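Local coordinates for acid phosphatase (Bacillus anthracis, PDB 2I33), which probably hydrolyses phosphomonoesters at acidic pH, as a magnesium-binding class C member of the HAD superfamily, at residues 126-131 with 153-158; 43-48 with 107-112; 71-76 with 98-103; 180-185 with 211-216. One frame throughout, in Å; residues are numbered along the deposited sequence.

Contact 1 of 4, residues 126-131 with 153-158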
loop_
_atom_site.group_PDB
_atom_site.type_symbol
_atom_site.label_atom_id
_atom_site.label_comp_id
_atom_site.label_asym_id
_atom_site.label_seq_id
_atom_site.Cartn_x
_atom_site.Cartn_y
_atom_site.Cartn_z
ATOM N N ARG A 126 -13.098 -13.446 10.079
ATOM C CA ARG A 126 -13.188 -13.980 11.432
ATOM C C ARG A 126 -14.344 -14.970 11.479
ATOM O O ARG A 126 -15.319 -14.868 10.708
ATOM C CB ARG A 126 -13.408 -12.868 12.439
ATOM C CG ARG A 126 -12.207 -11.986 12.627
ATOM C CD ARG A 126 -12.550 -10.745 13.353
ATOM N NE ARG A 126 -11.318 -10.023 13.620
ATOM C CZ ARG A 126 -10.918 -9.584 14.804
ATOM N NH1 ARG A 126 -11.659 -9.742 15.880
ATOM N NH2 ARG A 126 -9.726 -9.011 14.907
ATOM N N LYS A 127 -14.212 -15.938 12.375
ATOM C CA LYS A 127 -15.186 -16.999 12.516
ATOM C C LYS A 127 -16.398 -16.467 13.272
ATOM O O LYS A 127 -16.281 -15.640 14.156
ATOM C CB LYS A 127 -14.554 -18.166 13.261
ATOM C CG LYS A 127 -13.291 -18.735 12.580
ATOM C CD LYS A 127 -12.657 -19.873 13.385
ATOM C CE LYS A 127 -11.814 -19.354 14.550
ATOM N NZ LYS A 127 -11.016 -20.424 15.214
ATOM N N THR A 128 -17.574 -16.981 12.943
ATOM C CA THR A 128 -18.779 -16.576 13.656
ATOM C C THR A 128 -18.680 -16.766 15.182
ATOM O O THR A 128 -19.292 -16.008 15.940
ATOM C CB THR A 128 -19.990 -17.315 13.101
ATOM O OG1 THR A 128 -19.652 -18.702 12.949
ATOM C CG2 THR A 128 -20.368 -16.727 11.765
ATOM N N ASN A 129 -17.881 -17.733 15.638
ATOM C CA ASN A 129 -17.702 -17.943 17.087
ATOM C C ASN A 129 -16.744 -16.942 17.741
ATOM O O ASN A 129 -16.504 -16.981 18.949
ATOM C CB ASN A 129 -17.317 -19.396 17.413
ATOM C CG ASN A 129 -15.918 -19.776 16.928
ATOM O OD1 ASN A 129 -15.121 -18.929 16.546
ATOM N ND2 ASN A 129 -15.625 -21.072 16.945
ATOM N N GLN A 130 -16.233 -16.022 16.932
ATOM C CA GLN A 130 -15.417 -14.922 17.416
ATOM C C GLN A 130 -16.215 -13.631 17.400
ATOM O O GLN A 130 -15.661 -12.573 17.565
ATOM C CB GLN A 130 -14.158 -14.809 16.553
ATOM C CG GLN A 130 -13.306 -16.042 16.680
ATOM C CD GLN A 130 -12.141 -16.087 15.734
ATOM O OE1 GLN A 130 -12.243 -15.714 14.573
ATOM N NE2 GLN A 130 -11.008 -16.591 16.232
ATOM N N LEU A 131 -17.527 -13.720 17.233
ATOM C CA LEU A 131 -18.340 -12.509 17.214
ATOM C C LEU A 131 -18.245 -11.709 18.508
ATOM O O LEU A 131 -18.052 -10.493 18.466
ATOM C CB LEU A 131 -19.800 -12.813 16.895
ATOM C CG LEU A 131 -20.770 -11.620 16.848
ATOM C CD1 LEU A 131 -20.523 -10.731 15.632
ATOM C CD2 LEU A 131 -22.168 -12.138 16.817
ATOM N N LEU A 153 -19.725 -12.248 9.985
ATOM C CA LEU A 153 -18.531 -13.079 10.028
ATOM C C LEU A 153 -18.718 -14.330 9.195
ATOM O O LEU A 153 -19.827 -14.599 8.692
ATOM C CB LEU A 153 -18.166 -13.410 11.479
ATOM C CG LEU A 153 -17.943 -12.199 12.382
ATOM C CD1 LEU A 153 -17.465 -12.597 13.777
ATOM C CD2 LEU A 153 -16.971 -11.252 11.730
ATOM N N GLN A 154 -17.632 -15.096 9.039
ATOM C CA GLN A 154 -17.640 -16.251 8.142
ATOM C C GLN A 154 -18.111 -17.527 8.828
ATOM O O GLN A 154 -17.599 -17.936 9.876
ATOM C CB GLN A 154 -16.256 -16.460 7.516
ATOM C CG GLN A 154 -16.239 -17.440 6.326
ATOM C CD GLN A 154 -14.909 -17.424 5.596
ATOM O OE1 GLN A 154 -13.856 -17.613 6.215
ATOM N NE2 GLN A 154 -14.934 -17.140 4.298
ATOM N N ASP A 155 -19.101 -18.161 8.214
ATOM C CA ASP A 155 -19.556 -19.460 8.677
ATOM C C ASP A 155 -18.502 -20.507 8.387
ATOM O O ASP A 155 -17.730 -20.364 7.440
ATOM C CB ASP A 155 -20.846 -19.823 7.956
ATOM C CG ASP A 155 -21.999 -18.970 8.397
ATOM O OD1 ASP A 155 -22.284 -18.973 9.613
ATOM O OD2 ASP A 155 -22.618 -18.297 7.542
ATOM N N PRO A 156 -18.457 -21.571 9.207
ATOM C CA PRO A 156 -17.587 -22.699 8.864
ATOM C C PRO A 156 -18.016 -23.252 7.503
ATOM O O PRO A 156 -19.202 -23.417 7.275
ATOM C CB PRO A 156 -17.849 -23.718 9.975
ATOM C CG PRO A 156 -18.626 -23.014 11.031
ATOM C CD PRO A 156 -19.225 -21.785 10.445
ATOM N N LYS A 157 -17.062 -23.480 6.604
ATOM C CA LYS A 157 -17.348 -23.993 5.253
ATOM C C LYS A 157 -17.753 -22.918 4.231
ATOM O O LYS A 157 -17.741 -23.187 3.029
ATOM C CB LYS A 157 -18.396 -25.120 5.277
ATOM N N GLU A 158 -18.104 -21.713 4.687
ATOM C CA GLU A 158 -18.357 -20.609 3.761
ATOM C C GLU A 158 -17.083 -20.238 3.009
ATOM O O GLU A 158 -16.030 -20.009 3.619
ATOM C CB GLU A 158 -18.915 -19.373 4.475
ATOM C CG GLU A 158 -19.224 -18.219 3.508
ATOM C CD GLU A 158 -19.783 -16.973 4.173
ATOM O OE1 GLU A 158 -20.036 -16.992 5.410
ATOM O OE2 GLU A 158 -19.964 -15.967 3.434
HETATM O O HOH W 1 -21.836 -19.773 12.019
#
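With CG placed opposite its own carbonyl carbon (chi1 -57°), Leu153 sends its branches into the bend of 126-131: CB lies 3.3 Å from Arg126 O, CD1 reaches in to 3.5 Å from Leu131 CA, and CD2 turns to Arg126 CB at 4.0 Å. Thr128 holds OG1 between its backbone N and carbonyl carbon (chi1 45°), which sets the hydroxyl toward a water 2.6 Å away; that water donates to Asp155 OD1. The methyl CG2 lies against the same carboxylate oxygen, 3.7 Å from Asp155 OD1. Two backbone bonds fix the register of a parallel bridge between Lys127 and Gln154. Gln154 N gives a straight bond to Arg126 O (2.9 Å, 166° at the hydrogen), whereas Thr128 N reaches Gln154 O at 3.2 Å from above the carbonyl plane. Gln130 OE1 accepts from Lys127 N within the loop. Arg126 extends away from Leu153 to a salt bridge with Asp67 of the magnesium site. The single bridge lies just past the corner where strand 119-125 ends, beside outermost strand 151-154 of the Rossmann-like HAD sheet; helix 131-141 sets off here, Arg126 and Gln130 touch helix 91-97, and Gln154 rests on Arg164 of helix 162-171.

Contact 2 of 4, residues 43-48 with 107-112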
loop_
_atom_site.group_PDB
_atom_site.type_symbol
_atom_site.label_atom_id
_atom_site.label_comp_id
_atom_site.label_asym_id
_atom_site.label_seq_id
_atom_site.Cartn_x
_atom_site.Cartn_y
_atom_site.Cartn_z
ATOM N N THR A 43 -10.234 9.086 0.432
ATOM C CA THR A 43 -10.792 8.864 -0.874
ATOM C C THR A 43 -12.169 8.245 -0.683
ATOM O O THR A 43 -13.130 8.607 -1.358
ATOM C CB THR A 43 -9.878 7.968 -1.697
ATOM O OG1 THR A 43 -8.602 8.618 -1.815
ATOM C CG2 THR A 43 -10.464 7.708 -3.057
ATOM N N GLY A 44 -12.276 7.319 0.249
ATOM C CA GLY A 44 -13.571 6.717 0.537
ATOM C C GLY A 44 -14.602 7.766 0.962
ATOM O O GLY A 44 -15.776 7.734 0.552
ATOM N N GLN A 45 -14.203 8.721 1.786
ATOM C CA GLN A 45 -15.138 9.759 2.198
ATOM C C GLN A 45 -15.625 10.617 1.024
ATOM O O GLN A 45 -16.808 10.925 0.897
ATOM C CB GLN A 45 -14.540 10.620 3.297
ATOM C CG GLN A 45 -15.568 11.530 3.892
ATOM C CD GLN A 45 -15.211 12.000 5.275
ATOM O OE1 GLN A 45 -14.637 11.241 6.074
ATOM N NE2 GLN A 45 -15.591 13.228 5.589
ATOM N N LEU A 46 -14.697 10.986 0.151
ATOM C CA LEU A 46 -15.008 11.760 -1.038
ATOM C C LEU A 46 -15.994 10.997 -1.896
ATOM O O LEU A 46 -16.982 11.541 -2.358
ATOM C CB LEU A 46 -13.736 11.981 -1.834
ATOM C CG LEU A 46 -13.872 12.716 -3.161
ATOM C CD1 LEU A 46 -14.003 14.177 -2.925
ATOM C CD2 LEU A 46 -12.614 12.422 -3.990
ATOM N N LYS A 47 -15.723 9.713 -2.091
ATOM C CA LYS A 47 -16.581 8.912 -2.923
ATOM C C LYS A 47 -17.919 8.633 -2.251
ATOM O O LYS A 47 -18.938 8.520 -2.926
ATOM C CB LYS A 47 -15.862 7.636 -3.313
ATOM C CG LYS A 47 -14.637 7.895 -4.189
ATOM C CD LYS A 47 -15.004 8.425 -5.558
ATOM C CE LYS A 47 -13.798 8.698 -6.438
ATOM N NZ LYS A 47 -14.195 9.323 -7.717
ATOM N N LEU A 48 -17.926 8.558 -0.924
ATOM C CA LEU A 48 -19.191 8.413 -0.206
ATOM C C LEU A 48 -20.076 9.632 -0.464
ATOM O O LEU A 48 -21.220 9.513 -0.835
ATOM C CB LEU A 48 -18.962 8.242 1.287
ATOM C CG LEU A 48 -20.235 8.074 2.104
ATOM C CD1 LEU A 48 -21.040 6.864 1.648
ATOM C CD2 LEU A 48 -19.944 7.990 3.602
ATOM N N ILE A 107 -11.855 5.032 12.101
ATOM C CA ILE A 107 -12.914 5.383 13.032
ATOM C C ILE A 107 -13.584 6.693 12.627
ATOM O O ILE A 107 -14.811 6.785 12.592
ATOM C CB ILE A 107 -12.423 5.415 14.487
ATOM C CG1 ILE A 107 -11.876 4.031 14.898
ATOM C CG2 ILE A 107 -13.542 5.867 15.414
ATOM C CD1 ILE A 107 -12.864 2.929 14.744
ATOM N N ASP A 108 -12.796 7.690 12.244
ATOM C CA ASP A 108 -13.411 8.965 11.872
ATOM C C ASP A 108 -14.259 8.809 10.630
ATOM O O ASP A 108 -15.327 9.401 10.527
ATOM C CB ASP A 108 -12.369 10.054 11.669
ATOM C CG ASP A 108 -11.798 10.563 12.973
ATOM O OD1 ASP A 108 -12.415 10.363 14.053
ATOM O OD2 ASP A 108 -10.728 11.213 12.904
ATOM N N PHE A 109 -13.794 7.980 9.697
ATOM C CA PHE A 109 -14.556 7.762 8.485
ATOM C C PHE A 109 -15.843 7.036 8.816
ATOM O O PHE A 109 -16.934 7.371 8.323
ATOM C CB PHE A 109 -13.768 6.983 7.439
ATOM C CG PHE A 109 -14.621 6.477 6.331
ATOM C CD1 PHE A 109 -15.149 7.331 5.374
ATOM C CD2 PHE A 109 -14.970 5.133 6.276
ATOM C CE1 PHE A 109 -15.981 6.853 4.397
ATOM C CE2 PHE A 109 -15.842 4.658 5.298
ATOM C CZ PHE A 109 -16.335 5.512 4.360
ATOM N N LEU A 110 -15.742 6.046 9.696
ATOM C CA LEU A 110 -16.933 5.312 10.040
ATOM C C LEU A 110 -17.944 6.184 10.816
ATOM O O LEU A 110 -19.143 6.094 10.593
ATOM C CB LEU A 110 -16.589 4.082 10.874
ATOM C CG LEU A 110 -15.761 3.042 10.123
ATOM C CD1 LEU A 110 -15.207 2.026 11.083
ATOM C CD2 LEU A 110 -16.600 2.387 9.050
ATOM N N LYS A 111 -17.464 7.029 11.729
ATOM C CA LYS A 111 -18.335 7.945 12.418
ATOM C C LYS A 111 -18.965 8.946 11.453
ATOM O O LYS A 111 -20.122 9.320 11.635
ATOM C CB LYS A 111 -17.601 8.674 13.538
ATOM C CG LYS A 111 -17.155 7.767 14.670
ATOM C CD LYS A 111 -18.275 7.076 15.392
ATOM C CE LYS A 111 -19.011 7.994 16.344
ATOM N NZ LYS A 111 -20.202 7.302 16.893
ATOM N N TYR A 112 -18.211 9.373 10.433
ATOM C CA TYR A 112 -18.780 10.250 9.408
ATOM C C TYR A 112 -19.904 9.568 8.643
ATOM O O TYR A 112 -21.001 10.095 8.466
ATOM C CB TYR A 112 -17.721 10.676 8.428
ATOM C CG TYR A 112 -18.257 11.557 7.331
ATOM C CD1 TYR A 112 -18.493 12.908 7.551
ATOM C CD2 TYR A 112 -18.515 11.045 6.063
ATOM C CE1 TYR A 112 -18.986 13.718 6.544
ATOM C CE2 TYR A 112 -19.014 11.858 5.061
ATOM C CZ TYR A 112 -19.228 13.187 5.300
ATOM O OH TYR A 112 -19.716 14.021 4.298
#
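Phe109 is the first residue of 107-112 to meet the facing helix, and it does so through the CD1 and CE1 atoms of its ring. Its CG stands anti to the backbone N (chi1 167°), which carries the ring to the facing helix, with CE1 3.7 Å from Gln45 N and 3.8 Å from Gly44 C. The glycine puts no side chain between its backbone and this ring atom. CD1 of Phe109 also meets Gln45 CB at 3.9 Å, and CE1 meets Leu48 CD2 at 4.2 Å. One turn on, Tyr112 receives the whole end of Gln45. The extended glutamine chain crosses the tyrosine at about a right angle and lays its amide flat on one ring face: the two planes differ by 9°, and NE2 sits 3.3 Å above the Tyr112 ring plane, over its centre. This is an amide-on-ring stack made by van der Waals contact, with Gln45 CD only 3.5 Å from Tyr112 CD2. Leu48 takes the ring edge instead, its CD2 near the ring plane and 4.2 Å from Tyr112 CD2. Tyr112 OH is hydrogen-bonded to Asp49 OD1, just past 43-48, a polar tie at the end of the ring. The axes of the two segments run nearly parallel, at 13°, and Leu48 and Phe109 both continue onto Ile62 of strand 59-64. Helices 31-54 and 106-115 therefore pack side by side on the parallel sheet; helix 106-115 is the last helix of the long connection from strand 59-64 to the neighbouring parallel strand 119-125, a beta-alpha-beta crossover of the Rossmann-like HAD core.

Contact 3 of 4, residues 71-76 with 98-103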
loop_
_atom_site.group_PDB
_atom_site.type_symbol
_atom_site.label_atom_id
_atom_site.label_comp_id
_atom_site.label_asym_id
_atom_site.label_seq_id
_atom_site.Cartn_x
_atom_site.Cartn_y
_atom_site.Cartn_z
ATOM N N LEU A 71 -9.159 -3.056 11.779
ATOM C CA LEU A 71 -8.396 -3.503 12.953
ATOM C C LEU A 71 -7.006 -3.971 12.580
ATOM O O LEU A 71 -6.810 -4.735 11.636
ATOM C CB LEU A 71 -9.143 -4.658 13.648
ATOM C CG LEU A 71 -10.523 -4.303 14.236
ATOM C CD1 LEU A 71 -11.216 -5.554 14.785
ATOM C CD2 LEU A 71 -10.455 -3.214 15.262
ATOM N N ASP A 72 -6.049 -3.532 13.382
ATOM C CA ASP A 72 -4.643 -3.805 13.177
ATOM C C ASP A 72 -4.212 -5.054 13.955
ATOM O O ASP A 72 -4.124 -5.034 15.175
ATOM C CB ASP A 72 -3.852 -2.602 13.642
ATOM C CG ASP A 72 -2.379 -2.727 13.383
ATOM O OD1 ASP A 72 -1.894 -3.833 13.047
ATOM O OD2 ASP A 72 -1.710 -1.683 13.528
ATOM N N ASN A 73 -3.932 -6.133 13.227
ATOM C CA ASN A 73 -3.488 -7.385 13.862
ATOM C C ASN A 73 -2.016 -7.601 13.751
ATOM O O ASN A 73 -1.499 -8.712 14.018
ATOM C CB ASN A 73 -4.218 -8.551 13.235
ATOM C CG ASN A 73 -5.659 -8.385 13.341
ATOM O OD1 ASN A 73 -6.235 -8.508 14.424
ATOM N ND2 ASN A 73 -6.274 -8.068 12.232
ATOM N N SER A 74 -1.282 -6.562 13.397
ATOM C CA SER A 74 0.129 -6.767 13.211
ATOM C C SER A 74 0.841 -7.270 14.489
ATOM O O SER A 74 1.834 -7.986 14.347
ATOM C CB SER A 74 0.795 -5.537 12.594
ATOM O OG SER A 74 0.710 -4.466 13.473
ATOM N N PRO A 75 0.363 -6.942 15.726
ATOM C CA PRO A 75 1.052 -7.557 16.888
ATOM C C PRO A 75 1.059 -9.078 16.859
ATOM O O PRO A 75 1.969 -9.705 17.401
ATOM C CB PRO A 75 0.252 -7.070 18.082
ATOM C CG PRO A 75 -0.338 -5.740 17.587
ATOM C CD PRO A 75 -0.682 -5.989 16.171
ATOM N N HIS A 76 0.049 -9.662 16.235
ATOM C CA HIS A 76 0.061 -11.108 16.095
ATOM C C HIS A 76 1.142 -11.573 15.113
ATOM O O HIS A 76 1.862 -12.559 15.348
ATOM C CB HIS A 76 -1.285 -11.644 15.686
ATOM C CG HIS A 76 -1.285 -13.118 15.543
ATOM N ND1 HIS A 76 -0.940 -13.738 14.369
ATOM C CD2 HIS A 76 -1.487 -14.101 16.454
ATOM C CE1 HIS A 76 -0.965 -15.047 14.552
ATOM N NE2 HIS A 76 -1.297 -15.291 15.805
ATOM N N ALA A 98 -8.964 -9.109 22.136
ATOM C CA ALA A 98 -9.882 -8.043 21.668
ATOM C C ALA A 98 -9.256 -6.669 21.891
ATOM O O ALA A 98 -9.894 -5.717 22.352
ATOM C CB ALA A 98 -11.203 -8.179 22.394
ATOM N N GLU A 99 -7.992 -6.583 21.532
ATOM C CA GLU A 99 -7.203 -5.387 21.761
ATOM C C GLU A 99 -6.533 -4.836 20.514
ATOM O O GLU A 99 -5.644 -3.996 20.641
ATOM C CB GLU A 99 -6.159 -5.661 22.845
ATOM C CG GLU A 99 -5.100 -6.654 22.432
ATOM C CD GLU A 99 -4.061 -6.904 23.510
ATOM O OE1 GLU A 99 -4.413 -6.810 24.708
ATOM O OE2 GLU A 99 -2.880 -7.164 23.161
ATOM N N ALA A 100 -6.944 -5.265 19.316
ATOM C CA ALA A 100 -6.395 -4.696 18.088
ATOM C C ALA A 100 -6.774 -3.213 18.069
ATOM O O ALA A 100 -7.894 -2.836 18.436
ATOM C CB ALA A 100 -6.963 -5.354 16.860
ATOM N N GLU A 101 -5.827 -2.391 17.670
ATOM C CA GLU A 101 -6.087 -0.982 17.462
ATOM C C GLU A 101 -6.781 -0.718 16.131
ATOM O O GLU A 101 -6.584 -1.434 15.153
ATOM C CB GLU A 101 -4.763 -0.235 17.439
ATOM C CG GLU A 101 -4.023 -0.252 18.726
ATOM C CD GLU A 101 -2.820 0.671 18.656
ATOM O OE1 GLU A 101 -1.901 0.379 17.857
ATOM O OE2 GLU A 101 -2.822 1.699 19.375
ATOM N N ALA A 102 -7.552 0.371 16.069
ATOM C CA ALA A 102 -8.130 0.820 14.813
ATOM C C ALA A 102 -7.042 1.390 13.923
ATOM O O ALA A 102 -6.124 2.071 14.378
ATOM C CB ALA A 102 -9.190 1.878 15.028
ATOM N N LEU A 103 -7.182 1.132 12.641
ATOM C CA LEU A 103 -6.245 1.589 11.649
ATOM C C LEU A 103 -6.484 3.062 11.327
ATOM O O LEU A 103 -7.582 3.600 11.518
ATOM C CB LEU A 103 -6.300 0.682 10.430
ATOM C CG LEU A 103 -5.634 -0.679 10.645
ATOM C CD1 LEU A 103 -6.125 -1.794 9.716
ATOM C CD2 LEU A 103 -4.138 -0.540 10.558
HETATM O O HOH W 2 -3.192 -3.482 17.162
HETATM O O HOH W 3 -1.198 -1.782 16.546
#
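Leu71 and Ala102 form a non-hydrogen-bonded pair, CA atoms 4.7 Å apart, in a short, weakly bonded antiparallel ribbon. The ribbon's place soon after the first core strand is consistent with the flap of HAD enzymes, and helices 74-83 and 91-97 come between its two strands in the chain. One direct backbone bond joins the segments, Asp72 N donating to Glu101 O at 2.8 Å (157° at the hydrogen). The side chain of Asp72 starts in close packing: CB is 3.3 Å from Glu101 O and 3.7 Å from Leu103 CD2, and that methyl also lies beside CG, the two side chains crossing at about a right angle. Because CG is anti to the backbone N (chi1 -176°), the carboxylate swings forward to the start of helix 74-83. There OD1 closes an Asx turn by accepting from Ser74 N at 2.8 Å, nearly in line with the C-O bond, and takes a second bond from Ser74 OG at 2.7 Å on its syn side, so two donors grip one oxygen. OD2 has a weak bond from a water that also donates to Glu101 OE1. Ala100 CB, just before strand 101-102, lies 3.9 Å from Leu71 CB and, more closely, 3.3 Å from Asp72 O.

Contact 4 of 4, residues 180-185 with 211-216. With MG (magnesium ion), chain C.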
loop_
_atom_site.group_PDB
_atom_site.type_symbol
_atom_site.label_atom_id
_atom_site.label_comp_id
_atom_site.label_asym_id
_atom_site.label_seq_id
_atom_site.Cartn_x
_atom_site.Cartn_y
_atom_site.Cartn_z
ATOM N N ASP A 180 -8.237 -4.923 2.261
ATOM C CA ASP A 180 -6.807 -5.084 2.012
ATOM C C ASP A 180 -6.509 -6.293 1.150
ATOM O O ASP A 180 -5.355 -6.577 0.830
ATOM C CB ASP A 180 -6.044 -5.268 3.316
ATOM C CG ASP A 180 -6.452 -6.546 4.041
ATOM O OD1 ASP A 180 -7.615 -6.592 4.510
ATOM O OD2 ASP A 180 -5.598 -7.467 4.128
ATOM N N ASN A 181 -7.549 -7.015 0.801
ATOM C CA ASN A 181 -7.425 -8.242 0.078
ATOM C C ASN A 181 -8.438 -8.152 -1.055
ATOM O O ASN A 181 -9.563 -7.712 -0.848
ATOM C CB ASN A 181 -7.791 -9.371 1.029
ATOM C CG ASN A 181 -7.621 -10.749 0.421
ATOM O OD1 ASN A 181 -7.783 -10.963 -0.806
ATOM N ND2 ASN A 181 -7.333 -11.714 1.289
ATOM N N LEU A 182 -8.028 -8.513 -2.257
ATOM C CA LEU A 182 -8.913 -8.374 -3.425
ATOM C C LEU A 182 -10.229 -9.078 -3.202
ATOM O O LEU A 182 -11.245 -8.628 -3.698
ATOM C CB LEU A 182 -8.261 -8.906 -4.695
ATOM C CG LEU A 182 -7.080 -8.097 -5.203
ATOM C CD1 LEU A 182 -6.459 -8.790 -6.395
ATOM C CD2 LEU A 182 -7.474 -6.682 -5.473
ATOM N N SER A 183 -10.215 -10.164 -2.434
ATOM C CA SER A 183 -11.459 -10.909 -2.171
ATOM C C SER A 183 -12.421 -10.148 -1.224
ATOM O O SER A 183 -13.543 -10.599 -0.970
ATOM C CB SER A 183 -11.197 -12.344 -1.700
ATOM O OG SER A 183 -10.259 -12.372 -0.674
ATOM N N ASP A 184 -12.000 -8.987 -0.744
ATOM C CA ASP A 184 -12.906 -8.064 -0.043
ATOM C C ASP A 184 -13.792 -7.274 -1.008
ATOM O O ASP A 184 -14.691 -6.547 -0.580
ATOM C CB ASP A 184 -12.104 -7.097 0.804
ATOM C CG ASP A 184 -11.256 -7.794 1.851
ATOM O OD1 ASP A 184 -11.589 -8.933 2.258
ATOM O OD2 ASP A 184 -10.243 -7.181 2.260
ATOM N N PHE A 185 -13.477 -7.391 -2.291
ATOM C CA PHE A 185 -14.268 -6.833 -3.381
ATOM C C PHE A 185 -14.827 -7.950 -4.214
ATOM O O PHE A 185 -14.351 -9.079 -4.183
ATOM C CB PHE A 185 -13.394 -5.986 -4.278
ATOM C CG PHE A 185 -12.465 -5.106 -3.524
ATOM C CD1 PHE A 185 -12.965 -4.224 -2.583
ATOM C CD2 PHE A 185 -11.113 -5.180 -3.695
ATOM C CE1 PHE A 185 -12.140 -3.381 -1.873
ATOM C CE2 PHE A 185 -10.281 -4.360 -2.958
ATOM C CZ PHE A 185 -10.797 -3.478 -2.030
ATOM N N PHE A 211 -13.987 0.429 -5.038
ATOM C CA PHE A 211 -13.172 -0.467 -4.260
ATOM C C PHE A 211 -12.054 0.357 -3.696
ATOM O O PHE A 211 -11.257 0.867 -4.463
ATOM C CB PHE A 211 -12.531 -1.540 -5.135
ATOM C CG PHE A 211 -13.501 -2.427 -5.832
ATOM C CD1 PHE A 211 -14.806 -2.573 -5.396
ATOM C CD2 PHE A 211 -13.109 -3.117 -6.969
ATOM C CE1 PHE A 211 -15.680 -3.407 -6.078
ATOM C CE2 PHE A 211 -13.951 -3.945 -7.610
ATOM C CZ PHE A 211 -15.243 -4.082 -7.187
ATOM N N ILE A 212 -12.019 0.471 -2.378
ATOM C CA ILE A 212 -11.005 1.221 -1.695
ATOM C C ILE A 212 -10.077 0.201 -1.078
ATOM O O ILE A 212 -10.465 -0.574 -0.198
ATOM C CB ILE A 212 -11.586 2.152 -0.630
ATOM C CG1 ILE A 212 -12.725 2.981 -1.237
ATOM C CG2 ILE A 212 -10.458 2.999 -0.038
ATOM C CD1 ILE A 212 -12.316 3.890 -2.374
ATOM N N ILE A 213 -8.852 0.194 -1.566
ATOM C CA ILE A 213 -7.876 -0.819 -1.166
ATOM C C ILE A 213 -6.834 -0.257 -0.225
ATOM O O ILE A 213 -6.458 0.907 -0.349
ATOM C CB ILE A 213 -7.227 -1.483 -2.402
ATOM C CG1 ILE A 213 -6.307 -2.637 -1.981
ATOM C CG2 ILE A 213 -6.580 -0.454 -3.309
ATOM C CD1 ILE A 213 -6.203 -3.681 -2.969
ATOM N N PHE A 214 -6.421 -1.112 0.725
ATOM C CA PHE A 214 -5.404 -0.838 1.725
ATOM C C PHE A 214 -4.237 -1.817 1.594
ATOM O O PHE A 214 -4.398 -2.951 1.174
ATOM C CB PHE A 214 -6.006 -0.910 3.108
ATOM C CG PHE A 214 -7.062 0.129 3.316
ATOM C CD1 PHE A 214 -6.708 1.419 3.576
ATOM C CD2 PHE A 214 -8.390 -0.172 3.212
ATOM C CE1 PHE A 214 -7.652 2.431 3.723
ATOM C CE2 PHE A 214 -9.343 0.818 3.380
ATOM C CZ PHE A 214 -8.962 2.123 3.623
ATOM N N PRO A 215 -3.048 -1.355 1.980
ATOM C CA PRO A 215 -1.851 -2.209 1.789
ATOM C C PRO A 215 -1.599 -3.217 2.886
ATOM O O PRO A 215 -1.427 -2.863 4.047
ATOM C CB PRO A 215 -0.726 -1.174 1.775
ATOM C CG PRO A 215 -1.230 -0.134 2.777
ATOM C CD PRO A 215 -2.693 0.004 2.434
ATOM N N ASN A 216 -1.489 -4.479 2.508
ATOM C CA ASN A 216 -1.165 -5.548 3.439
ATOM C C ASN A 216 -0.181 -6.535 2.812
ATOM O O ASN A 216 -0.554 -7.546 2.220
ATOM C CB ASN A 216 -2.420 -6.291 3.873
ATOM C CG ASN A 216 -2.102 -7.423 4.828
ATOM O OD1 ASN A 216 -0.911 -7.598 5.197
ATOM N ND2 ASN A 216 -3.118 -8.177 5.230
HETATM MG MG MG C . -8.378 -8.164 5.766
HETATM O O HOH W 4 -2.393 -7.634 0.343
HETATM O O HOH W 5 -2.835 -4.937 0.047
HETATM O O HOH W 6 -6.804 -9.114 5.749
HETATM O O HOH W 7 -9.180 -9.064 4.021
HETATM O O HOH W 8 -9.326 -9.795 6.894
#
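Phe185 and Phe211 fit by exchanging bumps: the CB of Phe185 stands 3.7 Å over the centre of the Phe211 ring, and the CB of Phe211 stands 3.7 Å over the centre of the Phe185 ring. The rings themselves are nearly parallel, at 16°, but slid so far past each other that they barely overlap, with centroids 4.8 Å apart; the evidence thus favours two reciprocal CH-pi contacts over a full stack. The far rim of Phe185 then wedges against strand 211-213, its CZ meeting Ile212 O in the ring plane at 3.4 Å. Next to it, Leu182 CD2, from the 3-10 segment, touches Ile213 CD1 at 4.1 Å. This loop follows strand 172-179 at the carboxyl end of the Rossmann-like HAD sheet, where the family places its acidic metal ligands. Here Asp180 OD1 binds the magnesium ion at 2.1 Å, together with Asp65, the main-chain O of Asp67 and three waters. With CG set between its backbone N and carbonyl carbon (chi1 64°), Asp180 runs side by side with Asn216, whose ND2 gives Asp180 OD2 a 2.8 Å bond at 171°, leaving from the amide plane and tilted out of the carboxylate plane. Asp184 works as a second shell: its OD2 accepts from Asn181 N and from a metal-bound water.

Overall arrangement
Contacts 1 and 4 both belong to the parallel sheet, at outermost strands 151-154 and 211-213, yet differ in setting. The centre of contact 4 is about 6 Å from the chain centre, and its buried residues combine a metal ligand, an amide-carboxylate bond and aromatic packing. That of contact 1 is about 15 Å away; partly exposed, it combines two backbone bonds and a bridging water with the packing of Leu153. Contact 2 is buried and nonpolar or stacked in character. Contact 3, also largely buried, is a separate two-stranded ribbon, joined to contact 1 through Arg126 packing on Asn73 and to contact 2 through Ile107 on Ala102. Gly44 touches Ile212 between contacts 2 and 4. Contacts 2, 3 and 4 also touch the second subunit; contact 1 does not.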